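Long-range contacts in aminoglycoside-O-phosphotransferase VIII (Streptomyces rimosus, PDB 4H05), which catalyses transfer of phosphate from ATP to the 3'-hydroxyl of aminoglycoside antibiotics, an activity that confers resistance to these drugs: residues P74-V79 against L90-V95; D222-L227 against F265-D270; G16-C21 against Y36-G41; G118-L123 against R248-G253. All blocks are in the same frame, centred on the assembly; numbering follows the deposited sequence.

Interactions 1 and 3 share the antiparallel five-stranded sheet of the N-terminal half and touch through Y18, whose OH lies 3.6 Å from V79 CG1. Interactions 2 and 4 join helices in the other half, and they meet where L223 CD1 packs 4.1 Å from Y250 CE2. Interaction 2 is the buried one, held by apolar packing and a bridging water; the other three are partly buried. Their chemistry differs accordingly. Backbone hydrogen bonds tie the strands of interaction 1, interaction 3 is turn-to-strand packing without direct polar bonds, and interaction 4 adds a salt-bridge network beside an apolar patch. Interactions 1 and 2 lie on opposite sides of the chain's centre.

Interaction 1 of 4, residues P74-V79 against L90-V95; sequences PVPRVV and LVTEAV
The side chains of R77 and E93 run side by side, pointing the same way, their flat ends turned 57° against each other. The carboxylate is met by the arginine's aliphatic part, R77 CD lying 3.8 Å from E93 OE2, while the charged atoms R77 NE and E93 OE2 remain 4.9 Å apart, so this is proximity of opposite charges and not a salt bridge. A water joins the carboxylate to the main chain instead, donating to E93 OE1 and accepting from the backbone N of R77. The pair sits at the open end of the β-hairpin of strands 78-83 and 86-93, in the antiparallel sheet of the N-terminal lobe of a kinase-like fold. V78 and T92 form an antiparallel non-hydrogen-bonded pair, flanked by two backbone bonds: E93 N to R77 O at 3.0 Å and V79 N to V91 O at 2.7 Å. Beside the second bond V79 CB packs on V91 CG1. L65 of helix 54-71 touches V78, and L45 of strand 43-50, in the same sheet, touches V79. Beyond the paired residues, the pyrrolidine ring of P76 fills the angle between T92 and V95. V95 CG2 presses on its CB, CG and CD, coming to 3.5 Å from P76 CB, and T92 OG1 approaches P76 CG at 3.6 Å. With chi1 at 77°, T92 OG1 sits between its own backbone N and carbonyl carbon, from where it donates to E93 O at 2.9 Å, reaching that oxygen from 51° above the carbonyl plane.

Interaction 2 of 4, residues D222-L227 against F265-D270; sequences DLALVL and FYRLLD
L225 and D270 cross obliquely, and the two methyls of the leucine divide the work. L225 CD1 lies against the carboxylate, 3.5 Å from D270 OD2, and L225 CD2 rests 3.7 Å from Y266 O. The aspartate is turned inward with CG anti to its backbone N (chi1 -162°), yet its oxygens are engaged elsewhere: OD2 forms a salt bridge with R228 and OD1 with R213. This gives the charge, set beside a leucine, two cationic partners. One turn before D270, Y266 CB meets A224 CB at 3.6 Å. The tyrosine ring itself leads away from this point and carries F265 CD2 over the centre of one face. A water bridges the two helices, donating to A224 O (2.6 Å) and lying in the guanidinium plane of R267, from whose NE it accepts (3.0 Å). The small alanine at the crossing is consistent with an axis separation of 8.3 Å and a crossing angle of -78°. Helix 220-230 also places L225 against D190, the predicted proton acceptor, and its D222 accepts hydrogen bonds from H188 N and G189 N, much as the aspartate of helix F braces the catalytic loop in protein kinases.

Interaction 3 of 4, residues G16-C21 against Y36-G41; sequences GRYPGC and YRLRGG
A type II β-turn from Y18 to C21 links the N-terminal helix 6-17 to the first strand of the N-lobe sheet, and it packs through Y18 and C21 onto L38 of strand 35-40. The turn is closed by C21 N donating to Y18 O at 3.2 Å; G20, with phi 77°, occupies the third position, as the type requires. Y18 and L38 cross at about a right angle. L38 CD2 touches the root of the tyrosine, 3.7 Å from Y18 CB and 4.0 Å from Y18 CG, approaching the ring obliquely, while the rest of the ring runs on toward V91 and its OH is hydrogen-bonded to E80. The hydroxyl bond to E80 reaches strand 78-83, the edge of the sheet opposite strand 22-25, while L38 touches only the root of the side chain. Because Y18 CG is anti to its carbonyl carbon (chi1 -59°), the ring leads away from L38 and CB is left as the closest point. Further along the turn, C21 CB faces L38 CB at 4.2 Å, making the second apolar contact. R39 starts its side chain away from the turn, and its NE is salt-bridged to E22. Its carbonyl takes part instead, R39 O lying 3.7 Å from C21 CA. Beside it G40 offers backbone alone, and G20 O comes to 4.0 Å from G40 CA.

Interaction 4 of 4, residues G118-L123 against R248-G253; sequences GLARSL and REYGRG
R121 lays its guanidinium against R252 and G253, with R252 CB and G253 N over one face and E249 OE2 at the edge. The edge contact is the strong one. R121 NE donates to E249 OE2 at 2.9 Å and 170°, with the oxygen only 9° out of the guanidinium plane. From the carboxylate's side the approach is less regular, for R121 NE stands 47° out of that plane. A second, weak bond runs from R121 NH2 to the same oxygen. The other carboxylate oxygen, E249 OE1, forms a weak bond with R252 NH1, so one glutamate serves both arginines in a salt-bridge network. It probably offsets the closeness of like charges, R121 NH2 lying above one face of the R252 guanidinium. R252 is poorly ordered, however, which leaves both its weak bond to E249 OE1 and its exact spacing from R121 doubtful. The network straddles two helices of the C-terminal lobe, 109-124 and 240-251, on the outer side of their interface. The inner side is apolar: A120 CB sits at the edge of the Y250 ring, 3.9 Å from Y250 CE1. The Y250 hydroxyl is hydrogen-bonded to H124 and R219, while L223 of helix 220-230 also touches this tyrosine. E249 additionally brings its CG within 4.1 Å of G118 N. Within helix 109-124 G118 O accepts twice, from S122 N at 3.1 Å and S122 OG at 2.9 Å, from opposite faces of the carbonyl plane.

Interaction 1 of 4, residues P74-V79 against L90-V95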
loop_
_atom_site.group_PDB
_atom_site.type_symbol
_atom_site.label_atom_id
_atom_site.label_comp_id
_atom_site.label_asym_id
_atom_site.label_seq_id
_atom_site.Cartn_x
_atom_site.Cartn_y
_atom_site.Cartn_z
ATOM N N PRO A 74 -5.496 12.702 -0.471
ATOM C CA PRO A 74 -5.209 12.920 0.939
ATOM C C PRO A 74 -4.124 12.005 1.462
ATOM O O PRO A 74 -4.283 10.833 1.434
ATOM C CB PRO A 74 -6.509 12.615 1.612
ATOM C CG PRO A 74 -7.201 11.651 0.710
ATOM C CD PRO A 74 -6.757 11.977 -0.692
ATOM N N VAL A 75 -3.018 12.554 1.919
ATOM C CA VAL A 75 -1.810 11.811 2.226
ATOM C C VAL A 75 -1.192 12.647 3.347
ATOM O O VAL A 75 -1.303 13.841 3.351
ATOM C CB VAL A 75 -1.044 11.773 0.885
ATOM C CG1 VAL A 75 -0.054 12.893 0.704
ATOM C CG2 VAL A 75 -0.540 10.413 0.535
ATOM N N PRO A 76 -0.541 12.040 4.347
ATOM C CA PRO A 76 -0.049 13.030 5.314
ATOM C C PRO A 76 1.215 13.774 4.823
ATOM O O PRO A 76 1.956 13.262 4.036
ATOM C CB PRO A 76 0.374 12.160 6.474
ATOM C CG PRO A 76 0.913 10.923 5.770
ATOM C CD PRO A 76 -0.009 10.689 4.600
ATOM N N ARG A 77 1.463 14.948 5.358
ATOM C CA ARG A 77 2.658 15.704 5.044
ATOM C C ARG A 77 3.981 15.079 5.501
ATOM O O ARG A 77 4.116 14.458 6.567
ATOM C CB ARG A 77 2.452 17.089 5.659
ATOM C CG ARG A 77 3.625 18.054 5.651
ATOM C CD ARG A 77 3.196 19.457 6.149
ATOM N NE ARG A 77 2.290 20.054 5.156
ATOM C CZ ARG A 77 2.668 20.768 4.080
ATOM N NH1 ARG A 77 3.920 21.029 3.839
ATOM N NH2 ARG A 77 1.770 21.231 3.226
ATOM N N VAL A 78 4.996 15.216 4.687
ATOM C CA VAL A 78 6.282 14.626 4.985
ATOM C C VAL A 78 7.097 15.556 5.867
ATOM O O VAL A 78 7.074 16.744 5.609
ATOM C CB VAL A 78 7.066 14.413 3.724
ATOM C CG1 VAL A 78 8.545 13.963 4.078
ATOM C CG2 VAL A 78 6.267 13.446 2.886
ATOM N N VAL A 79 7.793 15.013 6.876
ATOM C CA VAL A 79 8.721 15.778 7.743
ATOM C C VAL A 79 10.135 15.513 7.228
ATOM O O VAL A 79 10.902 16.424 6.901
ATOM C CB VAL A 79 8.511 15.462 9.293
ATOM C CG1 VAL A 79 9.206 16.467 10.179
ATOM C CG2 VAL A 79 7.041 15.508 9.722
ATOM N N LEU A 90 11.575 7.404 7.072
ATOM C CA LEU A 90 10.633 8.421 6.619
ATOM C C LEU A 90 9.777 8.858 7.823
ATOM O O LEU A 90 9.188 8.027 8.526
ATOM C CB LEU A 90 9.732 7.736 5.591
ATOM C CG LEU A 90 8.520 8.463 5.075
ATOM C CD1 LEU A 90 9.049 9.452 4.102
ATOM C CD2 LEU A 90 7.545 7.489 4.395
ATOM N N VAL A 91 9.693 10.145 8.048
ATOM C CA VAL A 91 8.840 10.699 9.058
ATOM C C VAL A 91 7.730 11.558 8.393
ATOM O O VAL A 91 8.013 12.438 7.554
ATOM C CB VAL A 91 9.690 11.596 10.001
ATOM C CG1 VAL A 91 8.801 12.143 11.101
ATOM C CG2 VAL A 91 10.932 10.814 10.528
ATOM N N THR A 92 6.485 11.336 8.821
ATOM C CA THR A 92 5.366 12.090 8.400
ATOM C C THR A 92 4.499 12.473 9.555
ATOM O O THR A 92 4.555 11.873 10.616
ATOM C CB THR A 92 4.456 11.333 7.391
ATOM O OG1 THR A 92 3.645 10.353 8.052
ATOM C CG2 THR A 92 5.307 10.635 6.300
ATOM N N GLU A 93 3.709 13.510 9.356
ATOM C CA GLU A 93 2.630 13.789 10.286
ATOM C C GLU A 93 1.743 12.590 10.318
ATOM O O GLU A 93 1.583 11.964 9.304
ATOM C CB GLU A 93 1.852 15.022 9.816
ATOM C CG GLU A 93 2.773 16.233 9.895
ATOM C CD GLU A 93 2.088 17.558 9.602
ATOM O OE1 GLU A 93 0.935 17.530 9.143
ATOM O OE2 GLU A 93 2.734 18.605 9.818
ATOM N N ALA A 94 1.222 12.225 11.489
ATOM C CA ALA A 94 0.384 11.067 11.611
ATOM C C ALA A 94 -0.900 11.411 10.868
ATOM O O ALA A 94 -1.186 12.599 10.735
ATOM C CB ALA A 94 0.099 10.782 13.084
ATOM N N VAL A 95 -1.601 10.401 10.331
ATOM C CA VAL A 95 -2.936 10.597 9.670
ATOM C C VAL A 95 -4.021 10.302 10.707
ATOM O O VAL A 95 -3.992 9.246 11.293
ATOM C CB VAL A 95 -3.134 9.617 8.451
ATOM C CG1 VAL A 95 -4.484 9.839 7.766
ATOM C CG2 VAL A 95 -2.019 9.791 7.442
HETATM O O HOH W 1 -0.365 15.954 7.429
#

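Interaction 2 of 4, residues D222-L227 against F265-D270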
loop_
_atom_site.group_PDB
_atom_site.type_symbol
_atom_site.label_atom_id
_atom_site.label_comp_id
_atom_site.label_asym_id
_atom_site.label_seq_id
_atom_site.Cartn_x
_atom_site.Cartn_y
_atom_site.Cartn_z
ATOM N N ASP A 222 -4.884 -2.083 -8.422
ATOM C CA ASP A 222 -5.495 -1.573 -7.181
ATOM C C ASP A 222 -6.767 -2.343 -6.836
ATOM O O ASP A 222 -6.997 -2.757 -5.655
ATOM C CB ASP A 222 -5.777 -0.079 -7.257
ATOM C CG ASP A 222 -4.556 0.799 -6.985
ATOM O OD1 ASP A 222 -3.523 0.329 -6.509
ATOM O OD2 ASP A 222 -4.643 1.981 -7.334
ATOM N N LEU A 223 -7.581 -2.578 -7.874
ATOM C CA LEU A 223 -8.828 -3.329 -7.700
ATOM C C LEU A 223 -8.614 -4.721 -7.116
ATOM O O LEU A 223 -9.413 -5.176 -6.293
ATOM C CB LEU A 223 -9.559 -3.416 -9.030
ATOM C CG LEU A 223 -10.109 -2.075 -9.543
ATOM C CD1 LEU A 223 -10.666 -2.121 -10.957
ATOM C CD2 LEU A 223 -11.133 -1.562 -8.537
ATOM N N ALA A 224 -7.552 -5.406 -7.577
ATOM C CA ALA A 224 -7.276 -6.773 -7.204
ATOM C C ALA A 224 -7.091 -6.836 -5.716
ATOM O O ALA A 224 -7.674 -7.697 -5.038
ATOM C CB ALA A 224 -6.029 -7.318 -7.944
ATOM N N LEU A 225 -6.287 -5.909 -5.166
ATOM C CA LEU A 225 -5.893 -6.098 -3.797
ATOM C C LEU A 225 -6.979 -5.624 -2.897
ATOM O O LEU A 225 -7.220 -6.200 -1.906
ATOM C CB LEU A 225 -4.598 -5.368 -3.422
ATOM C CG LEU A 225 -3.320 -5.502 -4.268
ATOM C CD1 LEU A 225 -2.089 -5.219 -3.405
ATOM C CD2 LEU A 225 -3.214 -6.751 -5.115
ATOM N N VAL A 226 -7.595 -4.511 -3.201
ATOM C CA VAL A 226 -8.705 -4.095 -2.399
ATOM C C VAL A 226 -9.764 -5.157 -2.373
ATOM O O VAL A 226 -10.380 -5.352 -1.314
ATOM C CB VAL A 226 -9.345 -2.756 -2.881
ATOM C CG1 VAL A 226 -10.826 -2.941 -3.066
ATOM C CG2 VAL A 226 -9.138 -1.777 -1.807
ATOM N N LEU A 227 -10.042 -5.817 -3.521
ATOM C CA LEU A 227 -11.178 -6.807 -3.547
ATOM C C LEU A 227 -10.801 -8.109 -2.882
ATOM O O LEU A 227 -11.633 -8.782 -2.286
ATOM C CB LEU A 227 -11.701 -7.060 -4.956
ATOM C CG LEU A 227 -12.433 -5.870 -5.576
ATOM C CD1 LEU A 227 -12.371 -6.035 -7.076
ATOM C CD2 LEU A 227 -13.908 -5.674 -5.104
ATOM N N PHE A 265 -4.491 -11.937 -12.084
ATOM C CA PHE A 265 -3.125 -11.649 -12.416
ATOM C C PHE A 265 -2.520 -10.724 -11.397
ATOM O O PHE A 265 -1.438 -10.969 -10.940
ATOM C CB PHE A 265 -2.958 -11.030 -13.789
ATOM C CG PHE A 265 -1.518 -10.713 -14.090
ATOM C CD1 PHE A 265 -0.651 -11.700 -14.504
ATOM C CD2 PHE A 265 -1.015 -9.452 -13.861
ATOM C CE1 PHE A 265 0.674 -11.437 -14.730
ATOM C CE2 PHE A 265 0.292 -9.150 -14.104
ATOM C CZ PHE A 265 1.164 -10.147 -14.527
ATOM N N TYR A 266 -3.244 -9.721 -10.951
ATOM C CA TYR A 266 -2.644 -8.755 -10.023
ATOM C C TYR A 266 -2.639 -9.258 -8.600
ATOM O O TYR A 266 -1.779 -8.878 -7.806
ATOM C CB TYR A 266 -3.246 -7.325 -10.225
ATOM C CG TYR A 266 -2.774 -6.688 -11.546
ATOM C CD1 TYR A 266 -1.463 -6.229 -11.678
ATOM C CD2 TYR A 266 -3.594 -6.590 -12.644
ATOM C CE1 TYR A 266 -1.003 -5.716 -12.844
ATOM C CE2 TYR A 266 -3.122 -6.048 -13.862
ATOM C CZ TYR A 266 -1.809 -5.687 -13.934
ATOM O OH TYR A 266 -1.311 -5.212 -15.048
ATOM N N ARG A 267 -3.497 -10.227 -8.280
ATOM C CA ARG A 267 -3.362 -10.949 -7.031
ATOM C C ARG A 267 -2.100 -11.823 -7.034
ATOM O O ARG A 267 -1.464 -11.968 -5.994
ATOM C CB ARG A 267 -4.585 -11.865 -6.722
ATOM C CG ARG A 267 -5.842 -11.246 -6.082
ATOM C CD ARG A 267 -6.834 -12.345 -5.532
ATOM N NE ARG A 267 -7.909 -12.229 -6.476
ATOM C CZ ARG A 267 -8.272 -13.056 -7.438
ATOM N NH1 ARG A 267 -7.832 -14.281 -7.543
ATOM N NH2 ARG A 267 -9.180 -12.602 -8.284
ATOM N N LEU A 268 -1.801 -12.454 -8.168
ATOM C CA LEU A 268 -0.616 -13.294 -8.319
ATOM C C LEU A 268 0.654 -12.453 -8.307
ATOM O O LEU A 268 1.640 -12.741 -7.575
ATOM C CB LEU A 268 -0.692 -14.109 -9.636
ATOM C CG LEU A 268 0.586 -14.800 -10.052
ATOM C CD1 LEU A 268 1.034 -15.884 -9.040
ATOM C CD2 LEU A 268 0.404 -15.320 -11.513
ATOM N N LEU A 269 0.628 -11.366 -9.057
ATOM C CA LEU A 269 1.800 -10.452 -8.957
ATOM C C LEU A 269 2.182 -10.077 -7.530
ATOM O O LEU A 269 3.391 -9.978 -7.161
ATOM C CB LEU A 269 1.555 -9.199 -9.801
ATOM C CG LEU A 269 2.683 -8.169 -9.834
ATOM C CD1 LEU A 269 3.933 -8.805 -10.467
ATOM C CD2 LEU A 269 2.213 -6.877 -10.551
ATOM N N ASP A 270 1.158 -9.870 -6.730
ATOM C CA ASP A 270 1.373 -9.369 -5.411
ATOM C C ASP A 270 2.006 -10.404 -4.499
ATOM O O ASP A 270 2.601 -10.043 -3.502
ATOM C CB ASP A 270 0.082 -8.827 -4.779
ATOM C CG ASP A 270 0.357 -7.883 -3.574
ATOM O OD1 ASP A 270 1.249 -6.994 -3.641
ATOM O OD2 ASP A 270 -0.276 -8.053 -2.519
HETATM O O HOH W 2 -9.159 -9.486 -6.253
#

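Interaction 3 of 4, residues G16-C21 against Y36-G41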
loop_
_atom_site.group_PDB
_atom_site.type_symbol
_atom_site.label_atom_id
_atom_site.label_comp_id
_atom_site.label_asym_id
_atom_site.label_seq_id
_atom_site.Cartn_x
_atom_site.Cartn_y
_atom_site.Cartn_z
ATOM N N GLY A 16 16.777 11.635 18.969
ATOM C CA GLY A 16 17.237 13.046 19.279
ATOM C C GLY A 16 16.549 14.194 18.490
ATOM O O GLY A 16 16.467 15.340 18.953
ATOM N N ARG A 17 16.012 13.923 17.310
ATOM C CA ARG A 17 15.371 14.970 16.567
ATOM C C ARG A 17 13.933 15.187 17.013
ATOM O O ARG A 17 13.323 16.200 16.672
ATOM C CB ARG A 17 15.330 14.611 15.072
ATOM C CG ARG A 17 16.648 14.692 14.274
ATOM C CD ARG A 17 16.377 14.482 12.762
ATOM N NE ARG A 17 17.523 13.789 12.320
ATOM C CZ ARG A 17 17.585 12.653 11.663
ATOM N NH1 ARG A 17 16.538 12.060 11.193
ATOM N NH2 ARG A 17 18.787 12.136 11.428
ATOM N N TYR A 18 13.357 14.222 17.716
ATOM C CA TYR A 18 11.965 14.329 18.221
ATOM C C TYR A 18 11.940 14.212 19.773
ATOM O O TYR A 18 11.346 13.336 20.295
ATOM C CB TYR A 18 11.075 13.262 17.509
ATOM C CG TYR A 18 11.150 13.544 16.053
ATOM C CD1 TYR A 18 10.392 14.556 15.510
ATOM C CD2 TYR A 18 12.097 12.934 15.258
ATOM C CE1 TYR A 18 10.531 14.891 14.191
ATOM C CE2 TYR A 18 12.249 13.276 13.932
ATOM C CZ TYR A 18 11.479 14.262 13.413
ATOM O OH TYR A 18 11.627 14.664 12.085
ATOM N N PRO A 19 12.558 15.149 20.489
ATOM C CA PRO A 19 12.668 14.986 21.932
ATOM C C PRO A 19 11.346 15.186 22.548
ATOM O O PRO A 19 10.523 15.949 22.020
ATOM C CB PRO A 19 13.609 16.123 22.356
ATOM C CG PRO A 19 13.383 17.196 21.327
ATOM C CD PRO A 19 13.149 16.426 20.032
ATOM N N GLY A 20 11.114 14.476 23.646
ATOM C CA GLY A 20 9.845 14.571 24.341
ATOM C C GLY A 20 8.754 13.802 23.634
ATOM O O GLY A 20 7.593 13.861 24.052
ATOM N N CYS A 21 9.090 13.094 22.552
ATOM C CA CYS A 21 8.089 12.304 21.867
ATOM C C CYS A 21 8.200 10.872 22.369
ATOM O O CYS A 21 9.287 10.292 22.455
ATOM C CB CYS A 21 8.198 12.404 20.337
ATOM S SG CYS A 21 7.495 13.952 19.692
ATOM N N TYR A 36 6.597 3.132 13.583
ATOM C CA TYR A 36 6.290 3.691 14.885
ATOM C C TYR A 36 5.368 4.896 14.787
ATOM O O TYR A 36 5.393 5.623 13.779
ATOM C CB TYR A 36 7.586 4.122 15.611
ATOM C CG TYR A 36 8.667 3.070 15.633
ATOM C CD1 TYR A 36 8.794 2.224 16.697
ATOM C CD2 TYR A 36 9.562 2.960 14.588
ATOM C CE1 TYR A 36 9.765 1.242 16.726
ATOM C CE2 TYR A 36 10.560 2.007 14.614
ATOM C CZ TYR A 36 10.638 1.135 15.689
ATOM O OH TYR A 36 11.614 0.193 15.720
ATOM N N ARG A 37 4.582 5.080 15.838
ATOM C CA ARG A 37 3.804 6.255 16.139
ATOM C C ARG A 37 4.481 7.019 17.267
ATOM O O ARG A 37 4.745 6.444 18.362
ATOM C CB ARG A 37 2.434 5.831 16.570
ATOM C CG ARG A 37 1.497 6.979 16.927
ATOM C CD ARG A 37 0.167 6.420 17.465
ATOM N NE ARG A 37 -0.596 5.825 16.361
ATOM C CZ ARG A 37 -1.383 6.512 15.518
ATOM N NH1 ARG A 37 -2.030 5.874 14.548
ATOM N NH2 ARG A 37 -1.533 7.837 15.633
ATOM N N LEU A 38 4.855 8.265 16.984
ATOM C CA LEU A 38 5.546 9.124 17.954
ATOM C C LEU A 38 4.571 10.153 18.369
ATOM O O LEU A 38 4.002 10.823 17.531
ATOM C CB LEU A 38 6.724 9.874 17.382
ATOM C CG LEU A 38 8.086 9.242 17.408
ATOM C CD1 LEU A 38 7.932 7.843 16.712
ATOM C CD2 LEU A 38 9.105 10.216 16.762
ATOM N N ARG A 39 4.437 10.351 19.665
ATOM C CA ARG A 39 3.424 11.254 20.170
ATOM C C ARG A 39 3.851 12.018 21.393
ATOM O O ARG A 39 4.489 11.459 22.281
ATOM C CB ARG A 39 2.187 10.463 20.508
ATOM C CG ARG A 39 2.411 9.361 21.509
ATOM C CD ARG A 39 1.116 8.602 21.751
ATOM N NE ARG A 39 1.272 7.686 22.882
ATOM C CZ ARG A 39 0.563 6.576 23.081
ATOM N NH1 ARG A 39 -0.370 6.199 22.192
ATOM N NH2 ARG A 39 0.773 5.842 24.188
ATOM N N GLY A 40 3.445 13.276 21.453
ATOM C CA GLY A 40 3.880 14.204 22.502
ATOM C C GLY A 40 3.281 15.561 22.208
ATOM O O GLY A 40 3.288 16.017 21.049
ATOM N N GLY A 41 2.819 16.222 23.267
ATOM C CA GLY A 41 1.783 17.260 23.182
ATOM C C GLY A 41 1.434 18.234 22.052
ATOM O O GLY A 41 2.223 19.094 21.713
#

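Interaction 4 of 4, residues G118-L123 against R248-G253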
loop_
_atom_site.group_PDB
_atom_site.type_symbol
_atom_site.label_atom_id
_atom_site.label_comp_id
_atom_site.label_asym_id
_atom_site.label_seq_id
_atom_site.Cartn_x
_atom_site.Cartn_y
_atom_site.Cartn_z
ATOM N N GLY A 118 -14.261 5.295 -3.570
ATOM C CA GLY A 118 -14.161 6.714 -3.906
ATOM C C GLY A 118 -12.726 7.187 -3.967
ATOM O O GLY A 118 -12.337 8.040 -4.750
ATOM N N LEU A 119 -11.912 6.603 -3.116
ATOM C CA LEU A 119 -10.508 6.967 -3.056
ATOM C C LEU A 119 -9.810 6.358 -4.271
ATOM O O LEU A 119 -9.004 7.021 -4.915
ATOM C CB LEU A 119 -9.901 6.454 -1.737
ATOM C CG LEU A 119 -8.384 6.621 -1.732
ATOM C CD1 LEU A 119 -8.073 8.111 -1.674
ATOM C CD2 LEU A 119 -7.756 5.873 -0.585
ATOM N N ALA A 120 -10.154 5.109 -4.572
ATOM C CA ALA A 120 -9.717 4.409 -5.824
ATOM C C ALA A 120 -10.025 5.232 -7.097
ATOM O O ALA A 120 -9.171 5.435 -7.939
ATOM C CB ALA A 120 -10.303 2.985 -5.880
ATOM N N ARG A 121 -11.180 5.859 -7.114
ATOM C CA ARG A 121 -11.689 6.620 -8.238
ATOM C C ARG A 121 -10.960 7.968 -8.378
ATOM O O ARG A 121 -10.667 8.446 -9.460
ATOM C CB ARG A 121 -13.194 6.633 -7.978
ATOM C CG ARG A 121 -14.268 7.537 -8.593
ATOM C CD ARG A 121 -15.619 6.770 -8.408
ATOM N NE ARG A 121 -16.840 7.467 -7.991
ATOM C CZ ARG A 121 -17.398 8.504 -8.622
ATOM N NH1 ARG A 121 -16.819 9.104 -9.658
ATOM N NH2 ARG A 121 -18.518 8.992 -8.158
ATOM N N SER A 122 -10.556 8.535 -7.265
ATOM C CA SER A 122 -9.909 9.779 -7.291
ATOM C C SER A 122 -8.453 9.579 -7.699
ATOM O O SER A 122 -7.858 10.392 -8.391
ATOM C CB SER A 122 -9.988 10.399 -5.875
ATOM O OG SER A 122 -11.327 10.648 -5.466
ATOM N N LEU A 123 -7.853 8.518 -7.219
ATOM C CA LEU A 123 -6.501 8.142 -7.625
ATOM C C LEU A 123 -6.558 7.856 -9.147
ATOM O O LEU A 123 -5.805 8.420 -9.961
ATOM C CB LEU A 123 -6.131 6.883 -6.855
ATOM C CG LEU A 123 -4.849 6.536 -6.137
ATOM C CD1 LEU A 123 -4.119 7.735 -5.521
ATOM C CD2 LEU A 123 -5.193 5.407 -5.130
ATOM N N ARG A 248 -20.076 -1.224 -7.153
ATOM C CA ARG A 248 -21.124 -0.239 -7.610
ATOM C C ARG A 248 -20.588 1.183 -7.600
ATOM O O ARG A 248 -20.712 1.879 -8.575
ATOM C CB ARG A 248 -22.337 -0.330 -6.659
ATOM C CG ARG A 248 -23.556 0.609 -6.958
ATOM C CD ARG A 248 -24.742 0.251 -6.032
ATOM N NE ARG A 248 -24.744 -1.209 -5.814
ATOM C CZ ARG A 248 -24.514 -1.854 -4.666
ATOM N NH1 ARG A 248 -24.347 -1.215 -3.509
ATOM N NH2 ARG A 248 -24.511 -3.188 -4.667
ATOM N N GLU A 249 -19.979 1.602 -6.479
ATOM C CA GLU A 249 -19.349 2.928 -6.382
ATOM C C GLU A 249 -18.198 3.108 -7.367
ATOM O O GLU A 249 -18.138 4.093 -8.102
ATOM C CB GLU A 249 -18.893 3.217 -4.940
ATOM C CG GLU A 249 -18.091 4.521 -4.726
ATOM C CD GLU A 249 -18.844 5.786 -5.137
ATOM O OE1 GLU A 249 -20.103 5.671 -5.103
ATOM O OE2 GLU A 249 -18.177 6.839 -5.529
ATOM N N TYR A 250 -17.283 2.148 -7.458
ATOM C CA TYR A 250 -16.198 2.364 -8.418
ATOM C C TYR A 250 -16.740 2.504 -9.816
ATOM O O TYR A 250 -16.331 3.380 -10.570
ATOM C CB TYR A 250 -15.204 1.226 -8.381
ATOM C CG TYR A 250 -13.989 1.555 -9.193
ATOM C CD1 TYR A 250 -12.962 2.291 -8.667
ATOM C CD2 TYR A 250 -13.904 1.177 -10.517
ATOM C CE1 TYR A 250 -11.812 2.552 -9.404
ATOM C CE2 TYR A 250 -12.765 1.441 -11.272
ATOM C CZ TYR A 250 -11.710 2.117 -10.707
ATOM O OH TYR A 250 -10.639 2.413 -11.493
ATOM N N GLY A 251 -17.691 1.647 -10.187
ATOM C CA GLY A 251 -18.374 1.799 -11.486
ATOM C C GLY A 251 -18.980 3.162 -11.858
ATOM O O GLY A 251 -19.190 3.444 -13.018
ATOM N N ARG A 252 -19.200 4.060 -10.914
ATOM C CA ARG A 252 -19.804 5.368 -11.280
ATOM C C ARG A 252 -19.182 6.362 -12.337
ATOM O O ARG A 252 -19.818 6.535 -13.366
ATOM C CB ARG A 252 -20.235 6.105 -10.036
ATOM C CG ARG A 252 -21.419 5.433 -9.309
ATOM C CD ARG A 252 -21.782 6.167 -7.996
ATOM N NE ARG A 252 -21.638 7.637 -8.115
ATOM C CZ ARG A 252 -21.500 8.505 -7.102
ATOM N NH1 ARG A 252 -21.495 8.099 -5.830
ATOM N NH2 ARG A 252 -21.362 9.810 -7.372
ATOM N N GLY A 253 -17.966 6.926 -12.252
ATOM C CA GLY A 253 -16.723 6.289 -11.812
ATOM C C GLY A 253 -15.961 5.877 -13.086
ATOM O O GLY A 253 -15.148 6.651 -13.658
#